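Local coordinates for protein Cg6181-pa, isoform A (PDB 2VXG) that is the C-terminal domain of a protein that seems to act in mRNA decapping and is required for silencing a subset of endogenous miRNA targets, at residues 5-10 with 20-25; 37-42 with 76-81. All coordinates share one frame; numbering follows the deposited sequence.

In the fold
The two contacts lie in one all-helical domain, with centres about 15 Å apart. Contact 1 joins helices 2-13 and 16-25 near the N-terminal end. It is largely buried, yet lies farther from the chain centre, about 15 Å from it against about 8 Å for contact 2. Contact 2 is only partly buried and joins the loop after helix 29-38, and the start of helix 41-44, to helix 73-85. They share no helix, but helices 16-25 and 29-38 are consecutive. They also touch: Phe20 CE1 lies 3.5 Å from Thr39 CG2. Their chemistry differs. Aliphatic packing carries contact 1, with a water at its margin. A hydroxyl-to-hydroxyl bond carries contact 2, with a guanidinium beside it.

Contact 1 (5-10 with 20-25); sequences DSIKQL and FHQALL
Ile7 of helix 2-13 packs against Gln22 and Ala23 of helix 16-25. The two helices follow each other in the chain and form the N-terminal end of this helical domain, whose sequence family is grouped with the TPR clan.

The apolar part of the contact centres on the Ile7 ethyl branch. Ile7 CG1 lies 4.0 Å from Gln22 CG. The terminal Ile7 CD1 is just as near that methylene, and it also rests 4.1 Å from Ala23 CB. The branch points across because CG2 takes the place anti to the backbone N, while CG1 stands beside that N and runs on extended (chi2 158°). The Ile7 and Gln22 side chains pass at a slant. Thr35 of helix 29-38 touches both Ile7 and Ala23, so the third helix closes over the same apolar patch.

The polar part is bridged by water. One molecule lies 2.9 Å from Ser6 OG and accepts a 2.7 Å hydrogen bond from Gln22 NE2. The bend at chi2 (63°) lets Gln22 do both jobs. Its CG stays against Ile7 while its amide turns to the water.

Direct contact between 5-10 and 20-25 is van der Waals packing alone, and the two segments bury 150 Å² between them. Gln22 marks the change from aliphatic interior to hydrated margin, and there the polar link runs through solvent.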
ATOM      1  N   ASP A   5       3.272  18.747  -6.575  1.00 21.21           N
ATOM      2  CA  ASP A   5       3.449  19.194  -7.949  1.00 20.91           C
ATOM      3  C   ASP A   5       4.357  18.278  -8.731  1.00 20.47           C
ATOM      4  O   ASP A   5       4.030  17.876  -9.854  1.00 18.65           O
ATOM      5  CB  ASP A   5       4.036  20.608  -8.000  1.00 21.83           C
ATOM      6  CG  ASP A   5       3.030  21.702  -7.553  1.00 23.59           C
ATOM      7  OD1 ASP A   5       1.842  21.397  -7.365  1.00 22.55           O
ATOM      8  OD2 ASP A   5       3.459  22.874  -7.415  1.00 26.59           O
ATOM      9  N   SER A   6       5.492  17.927  -8.142  1.00 19.23           N
ATOM     10  CA  SER A   6       6.440  17.045  -8.818  1.00 19.87           C
ATOM     11  C   SER A   6       5.822  15.682  -9.066  1.00 19.47           C
ATOM     12  O   SER A   6       6.012  15.082 -10.123  1.00 19.42           O
ATOM     13  CB  SER A   6       7.704  16.866  -7.983  1.00 18.86           C
ATOM     14  OG  SER A   6       8.549  15.898  -8.559  1.00 20.04           O
ATOM     15  N   ILE A   7       5.151  15.180  -8.046  1.00 18.57           N
ATOM     16  CA  ILE A   7       4.395  13.916  -8.131  1.00 19.18           C
ATOM     17  C   ILE A   7       3.346  13.923  -9.226  1.00 19.08           C
ATOM     18  O   ILE A   7       3.254  12.970  -9.998  1.00 18.08           O
ATOM     19  CB  ILE A   7       3.739  13.574  -6.776  1.00 19.68           C
ATOM     20  CG1 ILE A   7       4.817  13.028  -5.834  1.00 18.72           C
ATOM     21  CG2 ILE A   7       2.592  12.577  -6.931  1.00 18.24           C
ATOM     22  CD1 ILE A   7       4.497  13.140  -4.374  1.00 19.76           C
ATOM     23  N   LYS A   8       2.567  14.991  -9.321  1.00 19.15           N
ATOM     24  CA  LYS A   8       1.540  15.042 -10.365  1.00 20.65           C
ATOM     25  C   LYS A   8       2.195  15.048 -11.732  1.00 20.16           C
ATOM     26  O   LYS A   8       1.734  14.374 -12.639  1.00 20.80           O
ATOM     27  CB  LYS A   8       0.601  16.230 -10.169  1.00 20.43           C
ATOM     28  CG  LYS A   8      -0.091  16.149  -8.842  1.00 22.32           C
ATOM     29  CD  LYS A   8      -1.423  16.814  -8.824  1.00 24.10           C
ATOM     30  CE  LYS A   8      -1.282  18.297  -8.797  1.00 25.51           C
ATOM     31  NZ  LYS A   8      -2.635  18.854  -8.903  1.00 27.57           N
ATOM     32  N   GLN A   9       3.274  15.805 -11.852  1.00 20.68           N
ATOM     33  CA  GLN A   9       4.112  15.849 -13.046  1.00 21.74           C
ATOM     34  C   GLN A   9       4.596  14.465 -13.505  1.00 21.00           C
ATOM     35  O   GLN A   9       4.446  14.064 -14.679  1.00 19.89           O
ATOM     36  CB  GLN A   9       5.290  16.747 -12.742  1.00 21.90           C
ATOM     37  CG  GLN A   9       6.244  16.956 -13.865  1.00 24.00           C
ATOM     38  CD  GLN A   9       6.909  18.309 -13.786  1.00 26.99           C
ATOM     39  OE1 GLN A   9       7.531  18.656 -12.754  1.00 36.93           O
ATOM     40  NE2 GLN A   9       6.807  19.092 -14.879  1.00 33.45           N
ATOM     41  N   LEU A  10       5.200  13.747 -12.566  1.00 20.34           N
ATOM     42  CA  LEU A  10       5.751  12.401 -12.825  1.00 20.53           C
ATOM     43  C   LEU A  10       4.673  11.452 -13.305  1.00 20.22           C
ATOM     44  O   LEU A  10       4.843  10.791 -14.314  1.00 19.62           O
ATOM     45  CB  LEU A  10       6.457  11.875 -11.565  1.00 20.12           C
ATOM     46  CG  LEU A  10       7.773  12.628 -11.331  1.00 20.13           C
ATOM     47  CD1 LEU A  10       8.374  12.417  -9.948  1.00 19.49           C
ATOM     48  CD2 LEU A  10       8.768  12.268 -12.459  1.00 20.18           C
ATOM     49  N   PHE A  20       6.071   7.460  -6.900  1.00 16.05           N
ATOM     50  CA  PHE A  20       5.883   6.739  -5.643  1.00 16.00           C
ATOM     51  C   PHE A  20       7.125   6.748  -4.783  1.00 16.41           C
ATOM     52  O   PHE A  20       6.991   6.791  -3.566  1.00 16.86           O
ATOM     53  CB  PHE A  20       5.359   5.311  -5.872  1.00 17.33           C
ATOM     54  CG  PHE A  20       3.853   5.237  -6.000  1.00 15.71           C
ATOM     55  CD1 PHE A  20       3.241   5.677  -7.151  1.00 17.02           C
ATOM     56  CD2 PHE A  20       3.053   4.763  -4.944  1.00 22.19           C
ATOM     57  CE1 PHE A  20       1.863   5.627  -7.314  1.00 17.93           C
ATOM     58  CE2 PHE A  20       1.641   4.695  -5.083  1.00 17.39           C
ATOM     59  CZ  PHE A  20       1.057   5.145  -6.277  1.00 20.44           C
ATOM     60  N   HIS A  21       8.311   6.727  -5.384  1.00 16.16           N
ATOM     61  CA  HIS A  21       9.562   6.877  -4.615  1.00 16.26           C
ATOM     62  C   HIS A  21       9.495   8.154  -3.828  1.00 16.38           C
ATOM     63  O   HIS A  21       9.776   8.144  -2.642  1.00 15.28           O
ATOM     64  CB  HIS A  21      10.840   6.930  -5.505  1.00 16.97           C
ATOM     65  CG  HIS A  21      11.162   5.654  -6.226  1.00 16.50           C
ATOM     66  ND1 HIS A  21      11.952   5.624  -7.364  1.00 17.38           N
ATOM     67  CD2 HIS A  21      10.724   4.385  -6.045  1.00 18.76           C
ATOM     68  CE1 HIS A  21      12.026   4.381  -7.816  1.00 19.63           C
ATOM     69  NE2 HIS A  21      11.310   3.601  -7.015  1.00 18.43           N
ATOM     70  N   GLN A  22       9.080   9.243  -4.485  1.00 16.38           N
ATOM     71  CA  GLN A  22       9.032  10.546  -3.852  1.00 16.16           C
ATOM     72  C   GLN A  22       8.004  10.521  -2.755  1.00 15.79           C
ATOM     73  O   GLN A  22       8.302  10.914  -1.626  1.00 15.15           O
ATOM     74  CB  GLN A  22       8.670  11.650  -4.860  1.00 15.94           C
ATOM     75  CG  GLN A  22       8.529  13.060  -4.261  1.00 18.05           C
ATOM     76  CD  GLN A  22       9.806  13.629  -3.632  1.00 18.20           C
ATOM     77  OE1 GLN A  22       9.982  13.567  -2.413  1.00 21.51           O
ATOM     78  NE2 GLN A  22      10.689  14.199  -4.457  1.00 18.03           N
ATOM     79  N   ALA A  23       6.811  10.007  -3.065  1.00 15.28           N
ATOM     80  CA  ALA A  23       5.770   9.984  -2.055  1.00 15.78           C
ATOM     81  C   ALA A  23       6.207   9.151  -0.809  1.00 15.22           C
ATOM     82  O   ALA A  23       6.024   9.583   0.351  1.00 16.03           O
ATOM     83  CB  ALA A  23       4.500   9.459  -2.646  1.00 13.17           C
ATOM     84  N   LEU A  24       6.797   7.983  -1.057  1.00 15.26           N
ATOM     85  CA  LEU A  24       7.158   7.012  -0.013  1.00 14.94           C
ATOM     86  C   LEU A  24       8.413   7.341   0.811  1.00 15.66           C
ATOM     87  O   LEU A  24       8.549   6.914   1.990  1.00 14.39           O
ATOM     88  CB  LEU A  24       7.281   5.603  -0.595  1.00 15.44           C
ATOM     89  CG  LEU A  24       6.002   4.943  -1.103  1.00 13.70           C
ATOM     90  CD1 LEU A  24       6.267   3.716  -1.965  1.00 14.65           C
ATOM     91  CD2 LEU A  24       5.058   4.640   0.067  1.00 11.67           C
ATOM     92  N   LEU A  25       9.356   8.040   0.189  1.00 15.76           N
ATOM     93  CA  LEU A  25      10.556   8.558   0.907  1.00 16.43           C
ATOM     94  C   LEU A  25      10.315   9.790   1.766  1.00 15.88           C
ATOM     95  O   LEU A  25      11.184  10.184   2.513  1.00 16.40           O
ATOM     96  CB  LEU A  25      11.662   8.864  -0.089  1.00 15.95           C
ATOM     97  CG  LEU A  25      12.286   7.630  -0.748  1.00 16.21           C
ATOM     98  CD1 LEU A  25      13.283   8.022  -1.808  1.00 19.53           C
ATOM     99  CD2 LEU A  25      12.954   6.761   0.287  1.00 18.94           C
TER
HETATM  100  O   HOH W   1      10.255  14.073  -7.069  1.00 26.96           O

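Contact 2 (37-42 with 76-81); sequences RHTDSN and QRYLNE
The guanidinium of Arg77 and the ring of Tyr78 both meet Ser41, whose OG comes obliquely to each. On one face of the Arg77 guanidinium lies Tyr78 CE2, 3.9 Å above the plane and offset toward the rim. The Tyr78 ring also meets that of Phe45, with planes at about 60°, and touches Leu60 and Ile64 of helix 54-66. The motif here is an N-capped helix start: Asp40 caps helix 41-44, which docks on helix 73-85 within the helical domain.

Ser41 OG donates a 3.0 Å hydrogen bond to Tyr78 OH. Ser41 OG also lies 3.0 Å from Arg77 NH1. Bends at chi2 and chi3 bring the arginine head round to the serine. Thr39 OG1 is more distant, 3.6 Å from Tyr78 OH. A phenylalanine in place of Tyr78 would probably leave the Ser41 hydroxyl without its acceptor and weaken the tie between the start of helix 41-44 and helix 73-85.

The cap probably helps to hold the turn that presents Ser41. Asn42 N donates to Asp40 OD1 at 3.0 Å, reaching it 37° out of the carboxylate plane. Asn42 ND2 adds a weak bond to Asp40 OD1, at 3.4 Å.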
ATOM      1  N   ARG A  37      -4.718   9.127  -4.671  1.00 24.11           N
ATOM      2  CA  ARG A  37      -5.787   9.958  -5.222  1.00 25.27           C
ATOM      3  C   ARG A  37      -5.551  10.440  -6.667  1.00 24.91           C
ATOM      4  O   ARG A  37      -6.498  10.521  -7.420  1.00 27.08           O
ATOM      5  CB  ARG A  37      -6.062  11.088  -4.216  1.00 25.21           C
ATOM      6  CG  ARG A  37      -6.925  12.240  -4.629  1.00 27.08           C
ATOM      7  CD  ARG A  37      -6.706  13.415  -3.633  1.00 28.21           C
ATOM      8  NE  ARG A  37      -6.649  12.903  -2.268  1.00 32.56           N
ATOM      9  CZ  ARG A  37      -5.894  13.376  -1.269  1.00 31.19           C
ATOM     10  NH1 ARG A  37      -5.102  14.432  -1.409  1.00 31.62           N
ATOM     11  NH2 ARG A  37      -5.953  12.772  -0.086  1.00 33.64           N
ATOM     12  N   HIS A  38      -4.310  10.684  -7.093  1.00 25.11           N
ATOM     13  CA  HIS A  38      -4.025  11.107  -8.472  1.00 25.39           C
ATOM     14  C   HIS A  38      -3.466  10.052  -9.390  1.00 26.33           C
ATOM     15  O   HIS A  38      -3.070  10.385 -10.493  1.00 26.27           O
ATOM     16  CB  HIS A  38      -3.009  12.253  -8.498  1.00 25.31           C
ATOM     17  CG  HIS A  38      -3.559  13.526  -7.984  1.00 26.59           C
ATOM     18  ND1 HIS A  38      -3.582  13.833  -6.642  1.00 26.65           N
ATOM     19  CD2 HIS A  38      -4.182  14.542  -8.618  1.00 25.00           C
ATOM     20  CE1 HIS A  38      -4.173  15.000  -6.479  1.00 25.13           C
ATOM     21  NE2 HIS A  38      -4.546  15.447  -7.658  1.00 26.70           N
ATOM     22  N   THR A  39      -3.331   8.808  -8.964  1.00 26.76           N
ATOM     23  CA  THR A  39      -2.712   7.846  -9.880  1.00 27.38           C
ATOM     24  C   THR A  39      -3.802   6.961 -10.447  1.00 27.76           C
ATOM     25  O   THR A  39      -4.827   6.746  -9.825  1.00 27.04           O
ATOM     26  CB  THR A  39      -1.472   7.019  -9.292  1.00 28.21           C
ATOM     27  OG1 THR A  39      -1.721   5.603  -9.276  1.00 28.24           O
ATOM     28  CG2 THR A  39      -1.032   7.500  -7.958  1.00 25.86           C
ATOM     29  N   ASP A  40      -3.579   6.509 -11.670  1.00 28.81           N
ATOM     30  CA  ASP A  40      -4.524   5.638 -12.343  1.00 29.78           C
ATOM     31  C   ASP A  40      -4.232   4.238 -11.834  1.00 30.02           C
ATOM     32  O   ASP A  40      -3.183   3.672 -12.138  1.00 30.07           O
ATOM     33  CB  ASP A  40      -4.336   5.739 -13.846  1.00 29.82           C
ATOM     34  CG  ASP A  40      -5.415   5.008 -14.630  1.00 30.27           C
ATOM     35  OD1 ASP A  40      -6.075   4.087 -14.100  1.00 32.42           O
ATOM     36  OD2 ASP A  40      -5.598   5.377 -15.804  1.00 35.17           O
ATOM     37  N   SER A  41      -5.156   3.686 -11.059  1.00 31.20           N
ATOM     38  CA  SER A  41      -5.017   2.334 -10.513  1.00 33.03           C
ATOM     39  C   SER A  41      -4.824   1.248 -11.583  1.00 33.85           C
ATOM     40  O   SER A  41      -4.239   0.198 -11.308  1.00 33.62           O
ATOM     41  CB  SER A  41      -6.243   1.993  -9.671  1.00 33.11           C
ATOM     42  OG  SER A  41      -6.561   3.100  -8.834  1.00 36.39           O
ATOM     43  N   ASN A  42      -5.321   1.494 -12.788  1.00 35.27           N
ATOM     44  CA  ASN A  42      -5.146   0.533 -13.872  1.00 36.31           C
ATOM     45  C   ASN A  42      -3.777   0.672 -14.548  1.00 36.70           C
ATOM     46  O   ASN A  42      -3.321  -0.267 -15.191  1.00 37.71           O
ATOM     47  CB  ASN A  42      -6.312   0.590 -14.862  1.00 37.01           C
ATOM     48  CG  ASN A  42      -7.665   0.411 -14.163  1.00 38.76           C
ATOM     49  OD1 ASN A  42      -8.195  -0.701 -14.062  1.00 39.16           O
ATOM     50  ND2 ASN A  42      -8.190   1.509 -13.607  1.00 41.78           N
ATOM     51  N   GLN A  76      -7.568   0.836   1.653  1.00 23.59           N
ATOM     52  CA  GLN A  76      -7.858  -0.606   1.722  1.00 24.55           C
ATOM     53  C   GLN A  76      -7.728  -1.222   0.366  1.00 23.79           C
ATOM     54  O   GLN A  76      -7.135  -2.263   0.202  1.00 22.47           O
ATOM     55  CB  GLN A  76      -9.265  -0.911   2.223  1.00 23.33           C
ATOM     56  CG  GLN A  76      -9.572  -2.447   2.392  1.00 25.29           C
ATOM     57  CD  GLN A  76      -8.500  -3.214   3.188  1.00 26.03           C
ATOM     58  OE1 GLN A  76      -7.910  -2.673   4.111  1.00 25.45           O
ATOM     59  NE2 GLN A  76      -8.251  -4.491   2.821  1.00 22.46           N
ATOM     60  N   ARG A  77      -8.325  -0.557  -0.616  1.00 25.32           N
ATOM     61  CA  ARG A  77      -8.308  -1.050  -1.972  1.00 24.60           C
ATOM     62  C   ARG A  77      -6.878  -1.129  -2.500  1.00 24.10           C
ATOM     63  O   ARG A  77      -6.514  -2.117  -3.148  1.00 22.12           O
ATOM     64  CB  ARG A  77      -9.225  -0.181  -2.846  1.00 26.03           C
ATOM     65  CG  ARG A  77      -9.529  -0.756  -4.192  1.00 28.46           C
ATOM     66  CD  ARG A  77      -8.615  -0.227  -5.276  1.00 35.66           C
ATOM     67  NE  ARG A  77      -8.808   1.213  -5.480  1.00 37.48           N
ATOM     68  CZ  ARG A  77      -8.743   1.835  -6.645  1.00 38.85           C
ATOM     69  NH1 ARG A  77      -8.514   1.154  -7.772  1.00 40.98           N
ATOM     70  NH2 ARG A  77      -8.929   3.158  -6.679  1.00 38.60           N
ATOM     71  N   TYR A  78      -6.041  -0.118  -2.208  1.00 23.35           N
ATOM     72  CA  TYR A  78      -4.594  -0.242  -2.484  1.00 23.44           C
ATOM     73  C   TYR A  78      -3.889  -1.326  -1.713  1.00 22.42           C
ATOM     74  O   TYR A  78      -2.991  -1.952  -2.258  1.00 22.99           O
ATOM     75  CB  TYR A  78      -3.831   1.085  -2.329  1.00 24.36           C
ATOM     76  CG  TYR A  78      -3.884   1.860  -3.642  1.00 24.76           C
ATOM     77  CD1 TYR A  78      -2.781   1.909  -4.506  1.00 27.84           C
ATOM     78  CD2 TYR A  78      -5.057   2.482  -4.037  1.00 23.22           C
ATOM     79  CE1 TYR A  78      -2.855   2.607  -5.725  1.00 27.43           C
ATOM     80  CE2 TYR A  78      -5.150   3.164  -5.240  1.00 24.74           C
ATOM     81  CZ  TYR A  78      -4.048   3.221  -6.083  1.00 26.93           C
ATOM     82  OH  TYR A  78      -4.144   3.906  -7.293  1.00 30.36           O
ATOM     83  N   LEU A  79      -4.262  -1.545  -0.449  1.00 22.29           N
ATOM     84  CA  LEU A  79      -3.685  -2.665   0.305  1.00 21.13           C
ATOM     85  C   LEU A  79      -4.043  -3.962  -0.389  1.00 19.64           C
ATOM     86  O   LEU A  79      -3.188  -4.819  -0.550  1.00 18.36           O
ATOM     87  CB  LEU A  79      -4.231  -2.752   1.724  1.00 20.96           C
ATOM     88  CG  LEU A  79      -3.695  -1.777   2.737  1.00 21.29           C
ATOM     89  CD1 LEU A  79      -4.309  -2.187   4.086  1.00 19.81           C
ATOM     90  CD2 LEU A  79      -2.166  -1.759   2.705  1.00 18.74           C
ATOM     91  N   ASN A  80      -5.314  -4.089  -0.747  1.00 19.50           N
ATOM     92  CA  ASN A  80      -5.806  -5.230  -1.545  1.00 20.41           C
ATOM     93  C   ASN A  80      -4.997  -5.455  -2.822  1.00 19.83           C
ATOM     94  O   ASN A  80      -4.481  -6.541  -3.042  1.00 20.15           O
ATOM     95  CB  ASN A  80      -7.276  -5.048  -1.925  1.00 20.32           C
ATOM     96  CG  ASN A  80      -8.247  -5.233  -0.731  1.00 23.66           C
ATOM     97  OD1 ASN A  80      -7.870  -5.738   0.323  1.00 27.28           O
ATOM     98  ND2 ASN A  80      -9.509  -4.814  -0.916  1.00 24.14           N
ATOM     99  N   GLU A  81      -4.937  -4.430  -3.675  1.00 20.29           N
ATOM    100  CA  GLU A  81      -4.244  -4.540  -4.969  1.00 20.07           C
ATOM    101  C   GLU A  81      -2.769  -4.740  -4.814  1.00 19.47           C
ATOM    102  O   GLU A  81      -2.202  -5.561  -5.510  1.00 19.86           O
ATOM    103  CB  GLU A  81      -4.470  -3.337  -5.865  1.00 21.29           C
ATOM    104  CG  GLU A  81      -5.888  -3.116  -6.267  1.00 23.14           C
ATOM    105  CD  GLU A  81      -6.440  -4.026  -7.319  1.00 25.00           C
ATOM    106  OE1 GLU A  81      -5.739  -4.898  -7.905  1.00 27.44           O
ATOM    107  OE2 GLU A  81      -7.648  -3.839  -7.577  1.00 26.79           O
TER